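Local coordinates for protein isomaltodextranase (Arthrobacter globiformis, PDB 5AWO) that hydrolyses the alpha-1,6-glucosidic linkages of dextran, removing successive isomaltose units from the non-reducing ends of the chains, at residues Gly500-Leu505 against Pro514-Ala519; Tyr491-Tyr496 against Ala600-Trp605; Pro20-Ala25 against Leu588-Arg593; Asn306-Leu311 against Ala584-Val589; Ala548-Ala551 against Thr555-Gly558. All coordinates share one frame; numbering follows the deposited sequence.

Contact 1: Gly500-Leu505 against Pro514-Ala519; sequences GFVDGL and PLVTFA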
# COMPACT_ATOMS: atom_id res chain seq x y z
N GLY A 500 -19.68 8.79 9.35
CA GLY A 500 -19.22 10.13 9.00
C GLY A 500 -19.26 10.38 7.51
O GLY A 500 -20.05 9.77 6.77
N PHE A 501 -18.37 11.26 7.05
CA PHE A 501 -18.35 11.71 5.68
C PHE A 501 -16.96 12.21 5.34
O PHE A 501 -16.07 12.20 6.20
CB PHE A 501 -19.40 12.83 5.46
CG PHE A 501 -19.30 13.96 6.44
CD1 PHE A 501 -18.45 15.05 6.22
CD2 PHE A 501 -20.04 13.92 7.60
CE1 PHE A 501 -18.38 16.08 7.14
CE2 PHE A 501 -19.97 14.94 8.52
CZ PHE A 501 -19.14 16.03 8.30
N VAL A 502 -16.77 12.67 4.11
CA VAL A 502 -15.50 13.26 3.73
C VAL A 502 -15.61 14.77 3.64
O VAL A 502 -16.52 15.27 2.98
CB VAL A 502 -15.01 12.66 2.40
CG1 VAL A 502 -13.84 13.47 1.82
CG2 VAL A 502 -14.59 11.22 2.62
N ASP A 503 -14.71 15.47 4.32
CA ASP A 503 -14.59 16.93 4.19
C ASP A 503 -13.23 17.29 3.60
O ASP A 503 -12.53 16.41 3.03
CB ASP A 503 -14.89 17.63 5.52
CG ASP A 503 -13.81 17.48 6.56
OD1 ASP A 503 -12.85 16.70 6.29
OD2 ASP A 503 -13.92 18.11 7.63
N GLY A 504 -12.89 18.57 3.67
CA GLY A 504 -11.69 19.07 3.05
C GLY A 504 -11.80 19.20 1.54
O GLY A 504 -10.77 19.33 0.86
N LEU A 505 -13.01 19.14 1.00
CA LEU A 505 -13.22 19.24 -0.43
C LEU A 505 -13.52 20.72 -0.73
O LEU A 505 -14.67 21.12 -0.86
CB LEU A 505 -14.34 18.31 -0.90
CG LEU A 505 -14.03 16.81 -0.76
CD1 LEU A 505 -15.30 15.98 -0.91
CD2 LEU A 505 -12.99 16.37 -1.79
N PRO A 514 -7.92 18.40 -3.43
CA PRO A 514 -8.54 17.31 -2.62
C PRO A 514 -9.46 16.45 -3.46
O PRO A 514 -10.17 16.95 -4.34
CB PRO A 514 -9.32 18.06 -1.55
CG PRO A 514 -9.09 19.50 -1.73
CD PRO A 514 -8.36 19.74 -3.00
N LEU A 515 -9.46 15.15 -3.19
CA LEU A 515 -10.25 14.23 -3.98
C LEU A 515 -10.61 12.96 -3.20
O LEU A 515 -10.00 12.65 -2.16
CB LEU A 515 -9.53 13.86 -5.30
CG LEU A 515 -8.14 13.18 -5.18
CD1 LEU A 515 -8.22 11.67 -4.89
CD2 LEU A 515 -7.27 13.43 -6.41
N VAL A 516 -11.58 12.25 -3.75
CA VAL A 516 -12.00 10.92 -3.29
C VAL A 516 -12.08 10.02 -4.49
O VAL A 516 -12.58 10.40 -5.55
CB VAL A 516 -13.37 10.95 -2.59
CG1 VAL A 516 -13.79 9.55 -2.13
CG2 VAL A 516 -13.34 11.90 -1.41
N THR A 517 -11.56 8.80 -4.34
CA THR A 517 -11.56 7.82 -5.41
C THR A 517 -12.30 6.56 -4.99
O THR A 517 -12.04 5.99 -3.91
CB THR A 517 -10.13 7.45 -5.88
OG1 THR A 517 -9.49 8.63 -6.40
CG2 THR A 517 -10.11 6.36 -6.90
N PHE A 518 -13.20 6.12 -5.87
CA PHE A 518 -14.00 4.91 -5.71
C PHE A 518 -13.66 3.95 -6.83
O PHE A 518 -13.51 4.36 -7.99
CB PHE A 518 -15.51 5.22 -5.82
CG PHE A 518 -16.02 6.22 -4.84
CD1 PHE A 518 -16.52 5.81 -3.61
CD2 PHE A 518 -16.06 7.57 -5.16
CE1 PHE A 518 -17.03 6.72 -2.71
CE2 PHE A 518 -16.55 8.48 -4.27
CZ PHE A 518 -17.04 8.08 -3.04
N ALA A 519 -13.57 2.66 -6.51
CA ALA A 519 -13.48 1.64 -7.52
C ALA A 519 -14.85 1.05 -7.73
O ALA A 519 -15.50 0.65 -6.79
CB ALA A 519 -12.51 0.55 -7.09
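V502 and V516 meet methyl to methyl, CG1 of V502 lying 3.6 Å from CG2 of V516, and the two valines lie side by side, pointing opposite ways. The branches used are not equivalent: on V502 it is the methyl anti to the backbone N (chi1 168°), on V516 the one beside the N. L505 extends the apolar patch, its CD2 packing 4.0 Å from CB of P514 and, more loosely, 4.5 Å from CG2 of V516. At the end of the contact the carbonyl O of G504 sits 3.1 Å from CB of P514 and just as near CG of the same puckered ring. G504 has a positive phi (76°), a backbone shape that favours glycine.

These strands belong to the two different sheets of a beta-sandwich, the fold of a CBM35-type carbohydrate-binding module, and their axes, 8.3 Å apart at closest approach, run at 133° to each other. Branched aliphatic residues suit this buried interface because they fill the space between sheets without polar atoms to satisfy. Behind V502, backbone hydrogen bonds to L603 fix 501-505 in its own sheet. On the other side V516 also rests on I591, from the neighbouring strand 585-592.

Contact 2: Tyr491-Tyr496 against Ala600-Trp605; sequences YNHPGY and AINLNW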
# COMPACT_ATOMS: atom_id res chain seq x y z
N TYR A 491 -17.11 14.06 11.03
CA TYR A 491 -18.42 13.65 11.55
C TYR A 491 -19.08 14.79 12.29
O TYR A 491 -19.97 14.56 13.10
CB TYR A 491 -18.30 12.41 12.46
CG TYR A 491 -17.67 12.60 13.84
CD1 TYR A 491 -16.49 13.31 14.02
CD2 TYR A 491 -18.26 12.03 14.98
CE1 TYR A 491 -15.91 13.47 15.26
CE2 TYR A 491 -17.68 12.19 16.25
CZ TYR A 491 -16.50 12.90 16.38
OH TYR A 491 -15.90 13.07 17.62
N ASN A 492 -18.66 16.02 11.98
CA ASN A 492 -18.99 17.16 12.83
C ASN A 492 -20.22 17.94 12.39
O ASN A 492 -20.45 19.03 12.92
CB ASN A 492 -17.77 18.07 13.01
CG ASN A 492 -17.29 18.69 11.72
OD1 ASN A 492 -17.53 18.19 10.62
ND2 ASN A 492 -16.57 19.81 11.87
N HIS A 493 -20.98 17.39 11.45
CA HIS A 493 -22.31 17.91 11.10
C HIS A 493 -23.28 16.73 11.06
O HIS A 493 -23.10 15.82 10.26
CB HIS A 493 -22.27 18.62 9.74
CG HIS A 493 -21.30 19.76 9.70
ND1 HIS A 493 -21.44 20.88 10.49
CD2 HIS A 493 -20.18 19.96 8.95
CE1 HIS A 493 -20.43 21.71 10.25
NE2 HIS A 493 -19.66 21.18 9.32
N PRO A 494 -24.34 16.75 11.90
CA PRO A 494 -25.21 15.55 11.87
C PRO A 494 -26.00 15.31 10.57
O PRO A 494 -26.07 16.19 9.70
CB PRO A 494 -26.15 15.75 13.08
CG PRO A 494 -25.90 17.12 13.62
CD PRO A 494 -24.62 17.65 13.03
N GLY A 495 -26.56 14.10 10.42
CA GLY A 495 -27.42 13.75 9.28
C GLY A 495 -26.76 12.87 8.23
O GLY A 495 -27.41 12.38 7.30
N TYR A 496 -25.46 12.66 8.37
CA TYR A 496 -24.75 11.72 7.51
C TYR A 496 -25.25 10.28 7.77
O TYR A 496 -25.62 9.95 8.88
CB TYR A 496 -23.24 11.80 7.75
CG TYR A 496 -22.84 11.66 9.20
CD1 TYR A 496 -22.68 10.42 9.79
CD2 TYR A 496 -22.63 12.78 9.99
CE1 TYR A 496 -22.30 10.29 11.10
CE2 TYR A 496 -22.29 12.67 11.32
CZ TYR A 496 -22.12 11.41 11.88
OH TYR A 496 -21.77 11.32 13.19
N ALA A 600 -17.39 24.53 -2.09
CA ALA A 600 -16.98 23.34 -1.34
C ALA A 600 -18.19 22.43 -1.12
O ALA A 600 -19.33 22.88 -1.13
CB ALA A 600 -16.39 23.75 -0.01
N ILE A 601 -17.94 21.13 -0.93
CA ILE A 601 -18.97 20.22 -0.45
C ILE A 601 -18.37 19.29 0.57
O ILE A 601 -17.15 19.13 0.65
CB ILE A 601 -19.60 19.32 -1.54
CG1 ILE A 601 -18.66 18.18 -1.99
CG2 ILE A 601 -20.11 20.16 -2.71
CD1 ILE A 601 -19.30 17.19 -2.94
N ASN A 602 -19.25 18.67 1.35
CA ASN A 602 -18.90 17.46 2.12
C ASN A 602 -19.58 16.31 1.41
O ASN A 602 -20.72 16.44 0.97
CB ASN A 602 -19.36 17.58 3.55
CG ASN A 602 -18.56 18.61 4.33
OD1 ASN A 602 -17.40 18.86 4.04
ND2 ASN A 602 -19.18 19.21 5.35
N LEU A 603 -18.90 15.17 1.29
CA LEU A 603 -19.42 14.06 0.52
C LEU A 603 -19.69 12.87 1.42
O LEU A 603 -18.77 12.41 2.12
CB LEU A 603 -18.46 13.67 -0.60
CG LEU A 603 -18.96 12.58 -1.55
CD1 LEU A 603 -20.10 13.08 -2.44
CD2 LEU A 603 -17.82 12.05 -2.39
N ASN A 604 -20.92 12.36 1.39
CA ASN A 604 -21.31 11.18 2.18
C ASN A 604 -21.15 9.89 1.40
O ASN A 604 -20.55 8.93 1.90
CB ASN A 604 -22.75 11.34 2.63
CG ASN A 604 -23.13 10.40 3.76
OD1 ASN A 604 -22.29 9.72 4.40
ND2 ASN A 604 -24.39 10.36 4.03
N TRP A 605 -21.68 9.82 0.19
CA TRP A 605 -21.59 8.63 -0.62
C TRP A 605 -21.88 8.90 -2.08
O TRP A 605 -22.38 9.99 -2.41
CB TRP A 605 -22.50 7.51 -0.09
CG TRP A 605 -23.99 7.80 0.22
CD1 TRP A 605 -24.56 7.81 1.43
CD2 TRP A 605 -25.06 8.02 -0.73
NE1 TRP A 605 -25.93 8.03 1.34
CE2 TRP A 605 -26.25 8.16 0.02
CE3 TRP A 605 -25.13 8.11 -2.12
CZ2 TRP A 605 -27.50 8.41 -0.59
CZ3 TRP A 605 -26.38 8.36 -2.72
CH2 TRP A 605 -27.53 8.50 -1.95
O HOH W 1 -17.77 21.19 7.20
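H493 reaches toward N602 from a loop lying against strand 601-609. From CB, which leaves the backbone toward the strand, the chain turns at CG, placed beside the backbone N and anti to the carbonyl carbon (chi1 -59°). One face of the imidazole is covered by CG of N492, its own neighbour in sequence, near the ring's margin. CD2 then comes 3.8 Å from ND2 of N602; the two side chains stand roughly square to one another, while ring and amide planes are only 21° apart. At the tip, NE2 meets a water in the plane of the ring, 2.8 Å away, and the same water accepts a hydrogen bond of 3.1 Å from ND2 of N602. Histidine and asparagine suit these places because the imidazole NE2 and the N-H of the amide can each hydrogen-bond to a water, which bridges a gap between them too wide for a direct bond.

Further along, Y496 rests its backbone and CB against the side-chain end of N604. The tyrosine ring leads away, and the carbonyl O of H493 lies in plane at its edge. H493 also meets the ring of W570. On the strand side, N604 and W605 both face R533, a classic beta bulge in a sheet of the CBM35-type beta-sandwich.

Contact 3: Pro20-Ala25 against Leu588-Arg593; sequences PPLRLA and LVTIGR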
# COMPACT_ATOMS: atom_id res chain seq x y z
N PRO A 20 -10.77 21.10 -16.42
CA PRO A 20 -9.40 20.63 -16.52
C PRO A 20 -9.12 19.46 -15.55
O PRO A 20 -9.90 19.25 -14.62
CB PRO A 20 -8.56 21.84 -16.14
CG PRO A 20 -9.48 22.79 -15.45
CD PRO A 20 -10.89 22.33 -15.63
N PRO A 21 -8.04 18.71 -15.79
CA PRO A 21 -7.70 17.62 -14.85
C PRO A 21 -7.37 18.15 -13.46
O PRO A 21 -6.87 19.26 -13.30
CB PRO A 21 -6.49 16.96 -15.50
CG PRO A 21 -5.86 18.04 -16.32
CD PRO A 21 -7.02 18.85 -16.84
N LEU A 22 -7.67 17.35 -12.44
CA LEU A 22 -7.23 17.63 -11.08
C LEU A 22 -5.71 17.49 -10.99
O LEU A 22 -5.13 16.67 -11.70
CB LEU A 22 -7.87 16.62 -10.12
CG LEU A 22 -9.38 16.67 -9.93
CD1 LEU A 22 -9.79 15.67 -8.86
CD2 LEU A 22 -9.87 18.06 -9.56
N ARG A 23 -5.08 18.31 -10.17
CA ARG A 23 -3.67 18.19 -9.84
C ARG A 23 -3.48 17.08 -8.79
O ARG A 23 -4.10 17.14 -7.71
CB ARG A 23 -3.14 19.49 -9.25
CG ARG A 23 -3.12 20.67 -10.22
CD ARG A 23 -2.70 21.92 -9.50
NE ARG A 23 -3.72 22.32 -8.53
CZ ARG A 23 -3.55 23.21 -7.56
NH1 ARG A 23 -2.39 23.82 -7.38
NH2 ARG A 23 -4.57 23.48 -6.74
N LEU A 24 -2.61 16.14 -9.11
CA LEU A 24 -2.36 14.98 -8.23
C LEU A 24 -1.07 15.12 -7.45
O LEU A 24 -0.15 15.81 -7.86
CB LEU A 24 -2.32 13.72 -9.07
CG LEU A 24 -3.58 13.44 -9.92
CD1 LEU A 24 -3.45 12.14 -10.69
CD2 LEU A 24 -4.81 13.41 -9.06
N ALA A 25 -1.01 14.41 -6.32
CA ALA A 25 0.16 14.37 -5.47
C ALA A 25 0.61 12.92 -5.16
O ALA A 25 1.40 12.71 -4.24
CB ALA A 25 -0.10 15.13 -4.18
N LEU A 588 -12.26 3.52 -12.10
CA LEU A 588 -11.98 4.39 -10.97
C LEU A 588 -12.74 5.69 -11.14
O LEU A 588 -12.50 6.41 -12.13
CB LEU A 588 -10.48 4.66 -10.85
CG LEU A 588 -9.57 3.49 -10.44
CD1 LEU A 588 -10.07 2.83 -9.16
CD2 LEU A 588 -9.41 2.44 -11.53
N VAL A 589 -13.65 5.97 -10.23
CA VAL A 589 -14.46 7.19 -10.28
C VAL A 589 -13.90 8.09 -9.21
O VAL A 589 -13.97 7.78 -8.01
CB VAL A 589 -15.96 6.89 -10.06
CG1 VAL A 589 -16.77 8.18 -10.04
CG2 VAL A 589 -16.48 5.96 -11.14
N THR A 590 -13.32 9.21 -9.65
CA THR A 590 -12.70 10.19 -8.79
C THR A 590 -13.46 11.51 -8.84
O THR A 590 -13.74 12.03 -9.94
CB THR A 590 -11.21 10.36 -9.16
OG1 THR A 590 -10.54 9.11 -8.89
CG2 THR A 590 -10.53 11.47 -8.39
N ILE A 591 -13.75 12.03 -7.67
CA ILE A 591 -14.42 13.32 -7.47
C ILE A 591 -13.52 14.19 -6.61
O ILE A 591 -13.09 13.76 -5.55
CB ILE A 591 -15.84 13.18 -6.83
CG1 ILE A 591 -16.45 14.56 -6.55
CG2 ILE A 591 -15.82 12.32 -5.57
CD1 ILE A 591 -17.95 14.54 -6.26
N GLY A 592 -13.23 15.41 -7.07
CA GLY A 592 -12.34 16.30 -6.35
C GLY A 592 -12.56 17.76 -6.68
O GLY A 592 -13.31 18.07 -7.60
N ARG A 593 -11.92 18.62 -5.91
CA ARG A 593 -12.15 20.06 -6.00
C ARG A 593 -10.92 20.73 -6.60
O ARG A 593 -9.92 20.96 -5.92
CB ARG A 593 -12.45 20.60 -4.60
CG ARG A 593 -13.30 21.87 -4.61
CD ARG A 593 -12.50 23.07 -5.06
NE ARG A 593 -13.15 24.31 -4.63
CZ ARG A 593 -12.69 25.52 -4.90
NH1 ARG A 593 -11.59 25.67 -5.63
NH2 ARG A 593 -13.33 26.58 -4.42
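L22 points its side chain at the backbone of G592, so the contact sets a branched aliphatic end against bare main chain. Its CG stands beside the backbone N, anti to the carbonyl carbon (chi1 -66°), which brings it toward the strand, and the second torsion (chi2 -175°) spreads the two methyls over it. CD1 lies 3.6 Å from CA of G592, and the same methyl touches CG2 of T590 at 4.3 Å. The other branch runs over the following peptide, CD2 of L22 coming 4.1 Å from C of R593. Glycine suits its place because a CB on G592 would point toward the leucine and run into CD1.

T590 offers only its methyl here, since its OG1 is hydrogen-bonded to T517 on the adjoining strand. Around the leucine, T545 and L515 add further apolar contacts, so that the segment 20-25, a loop near the N-terminus of the chain, lies across the sheet containing strand 585-592. Nearby, R23 makes a salt bridge with D513. An alanine here is likely to open a gap over G592 and take away an apolar contact of the T590 methyl. With only van der Waals contact across the two segments, the fit depends on shape rather than on directional bonds.

Contact 4: Asn306-Leu311 against Ala584-Val589; sequences NGRGQL and AGLNLV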
# COMPACT_ATOMS: atom_id res chain seq x y z
N ASN A 306 -4.21 5.31 2.31
CA ASN A 306 -4.37 4.07 1.54
C ASN A 306 -5.41 4.21 0.43
O ASN A 306 -6.01 5.27 0.26
CB ASN A 306 -4.61 2.87 2.45
CG ASN A 306 -6.03 2.76 2.96
OD1 ASN A 306 -6.97 3.39 2.47
ND2 ASN A 306 -6.22 1.87 3.94
N GLY A 307 -5.57 3.16 -0.36
CA GLY A 307 -6.64 3.08 -1.36
C GLY A 307 -6.20 3.30 -2.80
O GLY A 307 -5.04 3.58 -3.08
N ARG A 308 -7.15 3.17 -3.71
CA ARG A 308 -6.82 3.16 -5.12
C ARG A 308 -6.16 4.46 -5.55
O ARG A 308 -6.73 5.55 -5.38
CB ARG A 308 -8.08 2.91 -5.97
CG ARG A 308 -8.84 1.63 -5.65
CD ARG A 308 -7.94 0.40 -5.51
NE ARG A 308 -8.74 -0.80 -5.23
CZ ARG A 308 -9.24 -1.63 -6.14
NH1 ARG A 308 -9.02 -1.47 -7.45
NH2 ARG A 308 -9.95 -2.68 -5.76
N GLY A 309 -4.95 4.32 -6.08
CA GLY A 309 -4.13 5.41 -6.57
C GLY A 309 -3.33 6.16 -5.54
O GLY A 309 -2.54 7.02 -5.91
N GLN A 310 -3.50 5.82 -4.25
CA GLN A 310 -2.72 6.42 -3.16
C GLN A 310 -1.57 5.44 -2.83
O GLN A 310 -0.86 5.06 -3.73
CB GLN A 310 -3.63 6.78 -1.99
CG GLN A 310 -4.78 7.71 -2.39
CD GLN A 310 -4.28 9.02 -2.99
OE1 GLN A 310 -3.37 9.67 -2.44
NE2 GLN A 310 -4.87 9.42 -4.13
N LEU A 311 -1.45 4.97 -1.58
CA LEU A 311 -0.41 4.01 -1.24
C LEU A 311 -1.01 2.67 -0.81
O LEU A 311 -2.10 2.62 -0.20
CB LEU A 311 0.46 4.54 -0.12
CG LEU A 311 1.52 5.56 -0.53
CD1 LEU A 311 2.06 6.28 0.68
CD2 LEU A 311 2.63 4.88 -1.32
N ALA A 584 -17.31 -1.78 -18.95
CA ALA A 584 -17.46 -3.08 -18.32
C ALA A 584 -16.23 -3.32 -17.45
O ALA A 584 -15.13 -3.07 -17.88
CB ALA A 584 -17.54 -4.19 -19.36
N GLY A 585 -16.45 -3.82 -16.25
CA GLY A 585 -15.36 -4.18 -15.37
C GLY A 585 -14.98 -2.99 -14.54
O GLY A 585 -15.85 -2.23 -14.13
N LEU A 586 -13.68 -2.81 -14.33
CA LEU A 586 -13.18 -1.92 -13.29
C LEU A 586 -13.05 -0.49 -13.79
O LEU A 586 -12.35 -0.24 -14.76
CB LEU A 586 -11.80 -2.40 -12.80
CG LEU A 586 -11.11 -1.50 -11.75
CD1 LEU A 586 -11.89 -1.40 -10.44
CD2 LEU A 586 -9.71 -2.04 -11.51
N ASN A 587 -13.67 0.42 -13.05
CA ASN A 587 -13.52 1.84 -13.29
C ASN A 587 -13.12 2.51 -12.00
O ASN A 587 -13.62 2.14 -10.93
CB ASN A 587 -14.86 2.46 -13.78
CG ASN A 587 -15.33 1.88 -15.09
OD1 ASN A 587 -14.98 2.37 -16.18
ND2 ASN A 587 -16.10 0.80 -15.00
N LEU A 588 -12.26 3.52 -12.10
CA LEU A 588 -11.98 4.39 -10.97
C LEU A 588 -12.74 5.69 -11.14
O LEU A 588 -12.50 6.41 -12.13
CB LEU A 588 -10.48 4.66 -10.85
CG LEU A 588 -9.57 3.49 -10.44
CD1 LEU A 588 -10.07 2.83 -9.16
CD2 LEU A 588 -9.41 2.44 -11.53
N VAL A 589 -13.65 5.97 -10.23
CA VAL A 589 -14.46 7.19 -10.28
C VAL A 589 -13.90 8.09 -9.21
O VAL A 589 -13.97 7.78 -8.01
CB VAL A 589 -15.96 6.89 -10.06
CG1 VAL A 589 -16.77 8.18 -10.04
CG2 VAL A 589 -16.48 5.96 -11.14
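R308 lays the aliphatic start of its side chain against L588, CD1 of the leucine lying 3.8 Å from CB and 3.9 Å from CG of the arginine, and the two side chains run nearly perpendicular. The arginine chain then bends at its second torsion (chi2 -46°), which carries the guanidinium past L588 to L586, where NH1 comes 4.1 Å from CD1. This second approach is oblique to the guanidinium plane. L586 and L588, two residues apart on one strand, thus take successive parts of the same long side chain, L588 meeting its hydrocarbon and L586 its guanidinium.

An arginine suits the place because its polar end is satisfied as well: NH2 bonds to the carbonyl O of G371 and NH1 to that of R33. P401 covers both R308 and L586 from a further loop. The arginine is presented by a type II beta turn from G307 to Q310, closed by the bond from N of Q310 to O of G307 at 3.0 Å. G309, with its positive phi of 82°, takes the third position, where glycine is favoured.

The turn follows helix 295-302 and leads into strand 312-314 of the eight-stranded parallel barrel, so the contact is a domain interface joining the catalytic TIM barrel of a family 27 glycoside hydrolase to its CBM35-type beta-sandwich.

Contact 5: Ala548-Ala551 against Thr555-Gly558; sequences AEKA and TVDG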
# COMPACT_ATOMS: atom_id res chain seq x y z
N ALA A 548 -14.13 9.38 -14.74
CA ALA A 548 -13.99 7.92 -14.72
C ALA A 548 -12.81 7.52 -15.60
O ALA A 548 -12.59 8.11 -16.67
CB ALA A 548 -15.27 7.25 -15.19
N GLU A 549 -12.03 6.54 -15.13
CA GLU A 549 -10.82 6.09 -15.78
C GLU A 549 -10.67 4.58 -15.65
O GLU A 549 -11.20 3.97 -14.69
CB GLU A 549 -9.58 6.74 -15.13
CG GLU A 549 -9.49 8.24 -15.33
CD GLU A 549 -8.29 8.89 -14.64
OE1 GLU A 549 -7.59 8.19 -13.86
OE2 GLU A 549 -8.04 10.09 -14.86
N LYS A 550 -9.92 4.00 -16.58
CA LYS A 550 -9.51 2.61 -16.45
C LYS A 550 -8.39 2.57 -15.41
O LYS A 550 -7.88 3.62 -14.99
CB LYS A 550 -8.99 2.04 -17.76
CG LYS A 550 -9.96 2.12 -18.93
CD LYS A 550 -9.32 1.57 -20.18
CE LYS A 550 -9.39 0.05 -20.24
NZ LYS A 550 -10.77 -0.47 -20.48
N ALA A 551 -8.01 1.36 -15.01
CA ALA A 551 -6.91 1.21 -14.03
C ALA A 551 -5.61 1.83 -14.51
O ALA A 551 -4.84 2.36 -13.70
CB ALA A 551 -6.72 -0.25 -13.67
N THR A 555 -8.81 7.85 -19.77
CA THR A 555 -10.07 8.51 -19.48
C THR A 555 -11.31 7.80 -20.10
O THR A 555 -11.32 7.52 -21.30
CB THR A 555 -9.97 9.98 -19.93
OG1 THR A 555 -8.95 10.64 -19.17
CG2 THR A 555 -11.25 10.69 -19.73
N VAL A 556 -12.31 7.48 -19.27
CA VAL A 556 -13.62 6.88 -19.67
C VAL A 556 -14.68 7.98 -19.74
O VAL A 556 -15.57 7.96 -20.61
CB VAL A 556 -14.12 5.79 -18.65
CG1 VAL A 556 -15.48 5.20 -19.04
CG2 VAL A 556 -13.13 4.65 -18.53
N ASP A 557 -14.64 8.89 -18.77
CA ASP A 557 -15.52 10.04 -18.75
C ASP A 557 -14.85 11.25 -18.13
O ASP A 557 -13.86 11.13 -17.39
CB ASP A 557 -16.79 9.73 -17.98
CG ASP A 557 -17.95 10.65 -18.34
OD1 ASP A 557 -17.73 11.60 -19.14
OD2 ASP A 557 -19.06 10.41 -17.85
N GLY A 558 -15.40 12.43 -18.45
CA GLY A 558 -14.98 13.66 -17.84
C GLY A 558 -13.62 14.05 -18.38
O GLY A 558 -13.21 13.55 -19.41
O HOH W 2 -9.55 11.38 -16.54
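A single carbonyl, O of A548, is gripped by two successive backbone amides, the signature of a classic beta bulge in which V556 and D557 both face A548. N of V556 comes to 2.7 Å and N of D557 to 3.0 Å, both from the same face of the carbonyl plane and each tilted 34° from it. The pair A548-D557 is completed by the return bond from N of A548 to O of D557 at 3.2 Å. One residue further the register has shifted, and E549 pairs with T555 as an antiparallel non-hydrogen-bonded pair.

The extra residue, V556, turns its side chain toward the partner strand. Its CB lies 3.9 Å from CB of A548, a small residue that suits such close packing, and CG2, set beside the backbone N, sits over the peptide joining E549 and K550 at 3.8 Å from N of K550. E549 and T555 share a water, which donates to OE2 at 2.6 Å and is 2.8 Å from OG1 of T555. The other carboxylate oxygen, OE1, forms a salt bridge with R33. D557 turns away to bond through OD2 to the backbone N of T581.

The bulge lies near the turn of the hairpin formed by strands 542-549 and 555-564. Main-chain bonds therefore set its shape, while the charged and hydroxyl groups find their partners in R33, T581 and water, as befits a contact at the surface.

How the contacts relate
Contacts 1 and 4 are buried, contacts 2 and 3 partly so, and contact 5 lies at the surface. Contact 1 packs the two sheets of the sandwich face to face with aliphatic groups, and contact 2 lies at the outer side of one of them, where strands 501-505 and 601-609 are neighbours and water enters the chemistry. The other sheet links contacts 1, 3, 4 and 5. Contacts 3 and 4 use different parts of strand 585-592, G592 and T590 meeting an N-terminal loop, L586 and L588 a barrel turn. Contact 5 adjoins that strand through the bond from L588 to E549, and alone relies on direct backbone hydrogen bonds.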